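Glycerol-3-phosphate dehydrogenase [NAD(+)] 1 (Saccharomyces cerevisiae, PDB 4FGW) catalyses the NADH-dependent interconversion of dihydroxyacetone phosphate and glycerol 3-phosphate, driving the glycerol production that protects yeast cells against hyperosmotic stress. Local coordinates at residues F35-G46 and S114-I125. Sequence-based numbering, arbitrary orientation.
Sequences FKVTVIGSGNWG and SVKDVDIIVFNI
V37, T38, V39 and I40 of strand 35-40 pair in parallel with I120, I121, V122 and F123. T38 N donates to I120 O, and T38 O accepts from V122 N at 2.8 Å. I40 continues the pattern with V122 O and N124 N. K36 O takes two donors, D119 N and I120 N. The D119 carboxylate closes this end: OD2 accepts K36 N at 2.9 Å through its anti lone pair, nearly straight at 178°. D119 CB lies at the edge of the F35 ring.

One side-chain bond joins strand 35-40 to S114 of helix 111-115. With T38 OG1 beside its own backbone N (chi1 -63°), the hydroxyl donates to S114 O at 2.7 Å. S114 OG itself bonds L111 O.

Apolar contacts line both faces. On one, V37 CG1 meets V122 CG2 at 4.0 Å, and V39 lies alongside V122. On the other, I40 CG1 touches I121 CG2 at 3.7 Å and its CD1 reaches V115 CG2.

Beyond the strands, the end of the N124 side chain reaches over one face of the W45 indole, near CG and CD1. G41, G43 and G46 fit the Rossmann GxGxxG pattern, and 41-46 probably binds NAD(+). Helix 44-59 covers the V37, V39 and V122 face. Strand 67-71 flanks 35-40 on the side away from 120-123.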
ATOM      1  N   PHE A  35      31.376  19.285  -7.396  1.00 93.39           N
ATOM      2  CA  PHE A  35      30.753  18.453  -8.425  1.00 89.64           C
ATOM      3  C   PHE A  35      29.918  19.203  -9.454  1.00 92.07           C
ATOM      4  O   PHE A  35      28.934  19.859  -9.107  1.00 89.55           O
ATOM      5  CB  PHE A  35      29.972  17.280  -7.807  1.00 87.05           C
ATOM      6  CG  PHE A  35      30.781  16.384  -6.897  1.00 89.64           C
ATOM      7  CD1 PHE A  35      31.835  15.621  -7.398  1.00 94.94           C
ATOM      8  CD2 PHE A  35      30.481  16.288  -5.543  1.00 90.38           C
ATOM      9  CE1 PHE A  35      32.590  14.799  -6.554  1.00 97.26           C
ATOM     10  CE2 PHE A  35      31.234  15.462  -4.698  1.00 94.80           C
ATOM     11  CZ  PHE A  35      32.281  14.722  -5.209  1.00 95.59           C
ATOM     12  N   LYS A  36      30.323  19.101 -10.731  1.00 90.27           N
ATOM     13  CA  LYS A  36      29.620  19.702 -11.863  1.00 88.94           C
ATOM     14  C   LYS A  36      28.521  18.721 -12.287  1.00 86.41           C
ATOM     15  O   LYS A  36      28.805  17.541 -12.508  1.00 84.78           O
ATOM     16  CB  LYS A  36      30.599  19.981 -13.010  1.00 95.00           C
ATOM     17  CG  LYS A  36      30.304  21.272 -13.766  1.00109.35           C
ATOM     18  CD  LYS A  36      31.459  21.685 -14.681  1.00122.52           C
ATOM     19  CE  LYS A  36      32.436  22.626 -14.012  1.00137.56           C
ATOM     20  NZ  LYS A  36      33.507  23.062 -14.946  1.00153.07           N
ATOM     21  N   VAL A  37      27.261  19.191 -12.337  1.00 79.63           N
ATOM     22  CA  VAL A  37      26.110  18.339 -12.672  1.00 75.10           C
ATOM     23  C   VAL A  37      25.491  18.692 -14.031  1.00 78.08           C
ATOM     24  O   VAL A  37      25.248  19.867 -14.319  1.00 79.87           O
ATOM     25  CB  VAL A  37      25.035  18.289 -11.542  1.00 75.89           C
ATOM     26  CG1 VAL A  37      24.132  17.062 -11.687  1.00 72.19           C
ATOM     27  CG2 VAL A  37      25.667  18.315 -10.151  1.00 76.51           C
ATOM     28  N   THR A  38      25.229  17.663 -14.854  1.00 71.87           N
ATOM     29  CA  THR A  38      24.577  17.784 -16.158  1.00 70.67           C
ATOM     30  C   THR A  38      23.377  16.839 -16.234  1.00 69.76           C
ATOM     31  O   THR A  38      23.469  15.671 -15.850  1.00 65.99           O
ATOM     32  CB  THR A  38      25.578  17.590 -17.316  1.00 81.04           C
ATOM     33  OG1 THR A  38      26.568  18.621 -17.261  1.00 87.32           O
ATOM     34  CG2 THR A  38      24.911  17.600 -18.697  1.00 76.38           C
ATOM     35  N   VAL A  39      22.255  17.359 -16.743  1.00 67.14           N
ATOM     36  CA  VAL A  39      21.018  16.609 -16.950  1.00 64.17           C
ATOM     37  C   VAL A  39      20.832  16.392 -18.459  1.00 69.99           C
ATOM     38  O   VAL A  39      20.797  17.361 -19.225  1.00 70.82           O
ATOM     39  CB  VAL A  39      19.793  17.307 -16.295  1.00 65.92           C
ATOM     40  CG1 VAL A  39      18.500  16.523 -16.542  1.00 63.00           C
ATOM     41  CG2 VAL A  39      20.014  17.510 -14.803  1.00 64.48           C
ATOM     42  N   ILE A  40      20.748  15.123 -18.886  1.00 67.35           N
ATOM     43  CA  ILE A  40      20.504  14.763 -20.290  1.00 68.97           C
ATOM     44  C   ILE A  40      18.993  14.488 -20.372  1.00 72.39           C
ATOM     45  O   ILE A  40      18.556  13.414 -19.942  1.00 71.11           O
ATOM     46  CB  ILE A  40      21.365  13.531 -20.728  1.00 73.13           C
ATOM     47  CG1 ILE A  40      22.891  13.708 -20.450  1.00 75.92           C
ATOM     48  CG2 ILE A  40      21.080  13.114 -22.181  1.00 76.40           C
ATOM     49  CD1 ILE A  40      23.624  14.909 -21.082  1.00 85.73           C
ATOM     50  N   GLY A  41      18.205  15.471 -20.827  1.00 69.30           N
ATOM     51  CA  GLY A  41      16.758  15.291 -20.870  1.00 67.44           C
ATOM     52  C   GLY A  41      15.895  16.331 -21.542  1.00 74.29           C
ATOM     53  O   GLY A  41      15.336  16.072 -22.618  1.00 75.83           O
ATOM     54  N   SER A  42      15.693  17.471 -20.852  1.00 70.49           N
ATOM     55  CA  SER A  42      14.912  18.642 -21.307  1.00 71.70           C
ATOM     56  C   SER A  42      13.381  18.542 -21.446  1.00 74.04           C
ATOM     57  O   SER A  42      12.726  19.571 -21.626  1.00 75.45           O
ATOM     58  CB  SER A  42      15.544  19.322 -22.520  1.00 78.70           C
ATOM     59  OG  SER A  42      15.366  18.590 -23.721  1.00 88.16           O
ATOM     60  N   GLY A  43      12.819  17.345 -21.329  1.00 68.07           N
ATOM     61  CA  GLY A  43      11.371  17.154 -21.387  1.00 66.31           C
ATOM     62  C   GLY A  43      10.686  17.509 -20.076  1.00 67.63           C
ATOM     63  O   GLY A  43      11.202  18.320 -19.300  1.00 67.64           O
ATOM     64  N   ASN A  44       9.526  16.912 -19.840  1.00 60.91           N
ATOM     65  CA  ASN A  44       8.762  17.003 -18.591  1.00 58.48           C
ATOM     66  C   ASN A  44       9.593  16.815 -17.339  1.00 60.41           C
ATOM     67  O   ASN A  44       9.850  17.710 -16.575  1.00 59.60           O
ATOM     68  CB  ASN A  44       7.757  15.861 -18.597  1.00 57.14           C
ATOM     69  CG  ASN A  44       6.366  16.327 -18.510  1.00 80.77           C
ATOM     70  OD1 ASN A  44       5.441  15.605 -18.810  1.00 69.14           O
ATOM     71  ND2 ASN A  44       6.199  17.547 -18.111  1.00 80.84           N
ATOM     72  N   TRP A  45       9.977  15.573 -17.162  1.00 55.23           N
ATOM     73  CA  TRP A  45      10.748  15.074 -16.043  1.00 54.00           C
ATOM     74  C   TRP A  45      12.173  15.604 -16.031  1.00 59.14           C
ATOM     75  O   TRP A  45      12.693  15.922 -14.961  1.00 59.40           O
ATOM     76  CB  TRP A  45      10.671  13.535 -16.014  1.00 51.61           C
ATOM     77  CG  TRP A  45      11.021  12.850 -14.714  1.00 50.99           C
ATOM     78  CD1 TRP A  45      11.568  11.608 -14.582  1.00 53.50           C
ATOM     79  CD2 TRP A  45      10.772  13.321 -13.378  1.00 49.50           C
ATOM     80  NE1 TRP A  45      11.694  11.283 -13.250  1.00 51.70           N
ATOM     81  CE2 TRP A  45      11.212  12.314 -12.490  1.00 52.27           C
ATOM     82  CE3 TRP A  45      10.241  14.506 -12.841  1.00 51.02           C
ATOM     83  CZ2 TRP A  45      11.137  12.454 -11.102  1.00 50.55           C
ATOM     84  CZ3 TRP A  45      10.140  14.634 -11.465  1.00 51.33           C
ATOM     85  CH2 TRP A  45      10.573  13.611 -10.612  1.00 50.81           C
ATOM     86  N   GLY A  46      12.764  15.735 -17.217  1.00 56.83           N
ATOM     87  CA  GLY A  46      14.111  16.255 -17.422  1.00 58.17           C
ATOM     88  C   GLY A  46      14.310  17.668 -16.910  1.00 62.63           C
ATOM     89  O   GLY A  46      15.277  17.922 -16.187  1.00 62.57           O
ATOM     90  N   SER A 114      27.780  19.818 -23.074  1.00 96.81           N
ATOM     91  CA  SER A 114      27.077  19.756 -21.789  1.00 92.55           C
ATOM     92  C   SER A 114      27.809  18.813 -20.819  1.00 96.87           C
ATOM     93  O   SER A 114      27.785  19.027 -19.607  1.00 94.90           O
ATOM     94  CB  SER A 114      25.633  19.303 -21.989  1.00 90.70           C
ATOM     95  OG  SER A 114      25.561  17.973 -22.470  1.00 95.72           O
ATOM     96  N   VAL A 115      28.482  17.795 -21.377  1.00 96.08           N
ATOM     97  CA  VAL A 115      29.246  16.768 -20.672  1.00 96.14           C
ATOM     98  C   VAL A 115      30.721  17.198 -20.400  1.00104.39           C
ATOM     99  O   VAL A 115      31.409  16.538 -19.616  1.00103.72           O
ATOM    100  CB  VAL A 115      29.053  15.405 -21.416  1.00 99.53           C
ATOM    101  CG1 VAL A 115      30.257  14.465 -21.314  1.00101.91           C
ATOM    102  CG2 VAL A 115      27.771  14.712 -20.953  1.00 94.43           C
ATOM    103  N   LYS A 116      31.080  18.369 -20.915  1.00105.29           N
ATOM    104  CA  LYS A 116      32.393  18.975 -20.752  1.00110.26           C
ATOM    105  C   LYS A 116      32.897  18.806 -19.355  1.00115.68           C
ATOM    106  O   LYS A 116      32.497  19.517 -18.460  1.00114.99           O
ATOM    107  CB  LYS A 116      32.338  20.459 -21.074  1.00115.80           C
ATOM    108  CG  LYS A 116      33.535  20.973 -21.862  1.00133.58           C
ATOM    109  CD  LYS A 116      34.811  20.950 -21.026  1.00145.03           C
ATOM    110  CE  LYS A 116      35.856  21.963 -21.505  1.00157.35           C
ATOM    111  NZ  LYS A 116      35.955  23.174 -20.632  1.00167.91           N
ATOM    112  N   ASP A 117      33.810  17.868 -19.182  1.00113.32           N
ATOM    113  CA  ASP A 117      34.155  17.383 -17.860  1.00112.59           C
ATOM    114  C   ASP A 117      33.099  17.724 -16.822  1.00111.15           C
ATOM    115  O   ASP A 117      32.973  18.831 -16.319  1.00112.07           O
ATOM    116  CB  ASP A 117      35.586  17.709 -17.417  1.00119.48           C
ATOM    117  CG  ASP A 117      36.414  16.451 -17.214  1.00128.99           C
ATOM    118  OD1 ASP A 117      36.477  15.947 -16.075  1.00125.59           O
ATOM    119  OD2 ASP A 117      36.968  15.943 -18.206  1.00138.59           O
ATOM    120  N   VAL A 118      32.341  16.694 -16.532  1.00101.58           N
ATOM    121  CA  VAL A 118      31.182  16.766 -15.723  1.00 95.69           C
ATOM    122  C   VAL A 118      31.449  15.634 -14.782  1.00 96.47           C
ATOM    123  O   VAL A 118      32.113  14.681 -15.130  1.00 97.44           O
ATOM    124  CB  VAL A 118      29.991  16.418 -16.574  1.00 95.92           C
ATOM    125  CG1 VAL A 118      30.033  14.969 -16.916  1.00 95.13           C
ATOM    126  CG2 VAL A 118      28.718  16.797 -15.915  1.00 91.55           C
ATOM    127  N   ASP A 119      30.917  15.742 -13.585  1.00 89.23           N
ATOM    128  CA  ASP A 119      31.164  14.789 -12.512  1.00 87.41           C
ATOM    129  C   ASP A 119      29.956  13.876 -12.366  1.00 85.95           C
ATOM    130  O   ASP A 119      30.124  12.660 -12.271  1.00 84.67           O
ATOM    131  CB  ASP A 119      31.497  15.503 -11.193  1.00 90.01           C
ATOM    132  CG  ASP A 119      32.780  16.301 -11.254  1.00102.87           C
ATOM    133  OD1 ASP A 119      33.866  15.680 -11.262  1.00106.00           O
ATOM    134  OD2 ASP A 119      32.700  17.548 -11.299  1.00109.09           O
ATOM    135  N   ILE A 120      28.736  14.462 -12.369  1.00 79.53           N
ATOM    136  CA  ILE A 120      27.479  13.722 -12.219  1.00 74.97           C
ATOM    137  C   ILE A 120      26.557  13.922 -13.429  1.00 77.20           C
ATOM    138  O   ILE A 120      26.211  15.061 -13.759  1.00 77.62           O
ATOM    139  CB  ILE A 120      26.755  14.058 -10.873  1.00 75.63           C
ATOM    140  CG1 ILE A 120      27.726  14.016  -9.657  1.00 77.88           C
ATOM    141  CG2 ILE A 120      25.531  13.138 -10.649  1.00 72.06           C
ATOM    142  CD1 ILE A 120      27.274  14.815  -8.417  1.00 84.22           C
ATOM    143  N   ILE A 121      26.148  12.812 -14.074  1.00 71.39           N
ATOM    144  CA  ILE A 121      25.192  12.850 -15.185  1.00 69.63           C
ATOM    145  C   ILE A 121      23.846  12.310 -14.697  1.00 68.72           C
ATOM    146  O   ILE A 121      23.781  11.210 -14.142  1.00 66.62           O
ATOM    147  CB  ILE A 121      25.668  12.149 -16.498  1.00 74.73           C
ATOM    148  CG1 ILE A 121      26.953  12.792 -17.057  1.00 78.95           C
ATOM    149  CG2 ILE A 121      24.553  12.186 -17.563  1.00 74.39           C
ATOM    150  CD1 ILE A 121      27.630  12.031 -18.219  1.00 82.70           C
ATOM    151  N   VAL A 122      22.778  13.096 -14.892  1.00 63.45           N
ATOM    152  CA  VAL A 122      21.418  12.701 -14.525  1.00 59.00           C
ATOM    153  C   VAL A 122      20.700  12.415 -15.855  1.00 63.32           C
ATOM    154  O   VAL A 122      20.465  13.342 -16.632  1.00 64.02           O
ATOM    155  CB  VAL A 122      20.691  13.766 -13.657  1.00 60.60           C
ATOM    156  CG1 VAL A 122      19.295  13.291 -13.261  1.00 56.82           C
ATOM    157  CG2 VAL A 122      21.505  14.117 -12.416  1.00 60.91           C
ATOM    158  N   PHE A 123      20.450  11.131 -16.166  1.00 59.60           N
ATOM    159  CA  PHE A 123      19.780  10.765 -17.417  1.00 59.54           C
ATOM    160  C   PHE A 123      18.287  10.849 -17.208  1.00 60.76           C
ATOM    161  O   PHE A 123      17.752  10.220 -16.291  1.00 58.05           O
ATOM    162  CB  PHE A 123      20.174   9.361 -17.883  1.00 62.13           C
ATOM    163  CG  PHE A 123      21.604   9.234 -18.333  1.00 67.43           C
ATOM    164  CD1 PHE A 123      22.590   8.798 -17.453  1.00 71.36           C
ATOM    165  CD2 PHE A 123      21.969   9.538 -19.642  1.00 71.37           C
ATOM    166  CE1 PHE A 123      23.913   8.663 -17.881  1.00 75.54           C
ATOM    167  CE2 PHE A 123      23.293   9.407 -20.064  1.00 77.29           C
ATOM    168  CZ  PHE A 123      24.254   8.964 -19.184  1.00 76.43           C
ATOM    169  N   ASN A 124      17.620  11.656 -18.028  1.00 58.29           N
ATOM    170  CA  ASN A 124      16.178  11.844 -17.942  1.00 56.33           C
ATOM    171  C   ASN A 124      15.554  12.072 -19.327  1.00 61.84           C
ATOM    172  O   ASN A 124      14.996  13.134 -19.622  1.00 61.23           O
ATOM    173  CB  ASN A 124      15.831  12.947 -16.929  1.00 55.12           C
ATOM    174  CG  ASN A 124      14.455  12.833 -16.335  1.00 68.83           C
ATOM    175  OD1 ASN A 124      14.213  13.282 -15.215  1.00 59.44           O
ATOM    176  ND2 ASN A 124      13.520  12.229 -17.060  1.00 59.90           N
ATOM    177  N   ILE A 125      15.548  11.023 -20.143  1.00 60.43           N
ATOM    178  CA  ILE A 125      14.974  11.048 -21.489  1.00 62.38           C
ATOM    179  C   ILE A 125      14.111   9.831 -21.682  1.00 65.43           C
ATOM    180  O   ILE A 125      14.274   8.887 -20.958  1.00 64.61           O
ATOM    181  CB  ILE A 125      16.060  10.988 -22.608  1.00 68.65           C
ATOM    182  CG1 ILE A 125      16.709   9.621 -22.647  1.00 69.91           C
ATOM    183  CG2 ILE A 125      17.098  12.033 -22.442  1.00 70.61           C
ATOM    184  CD1 ILE A 125      18.033   9.607 -22.063  1.00 78.71           C
TER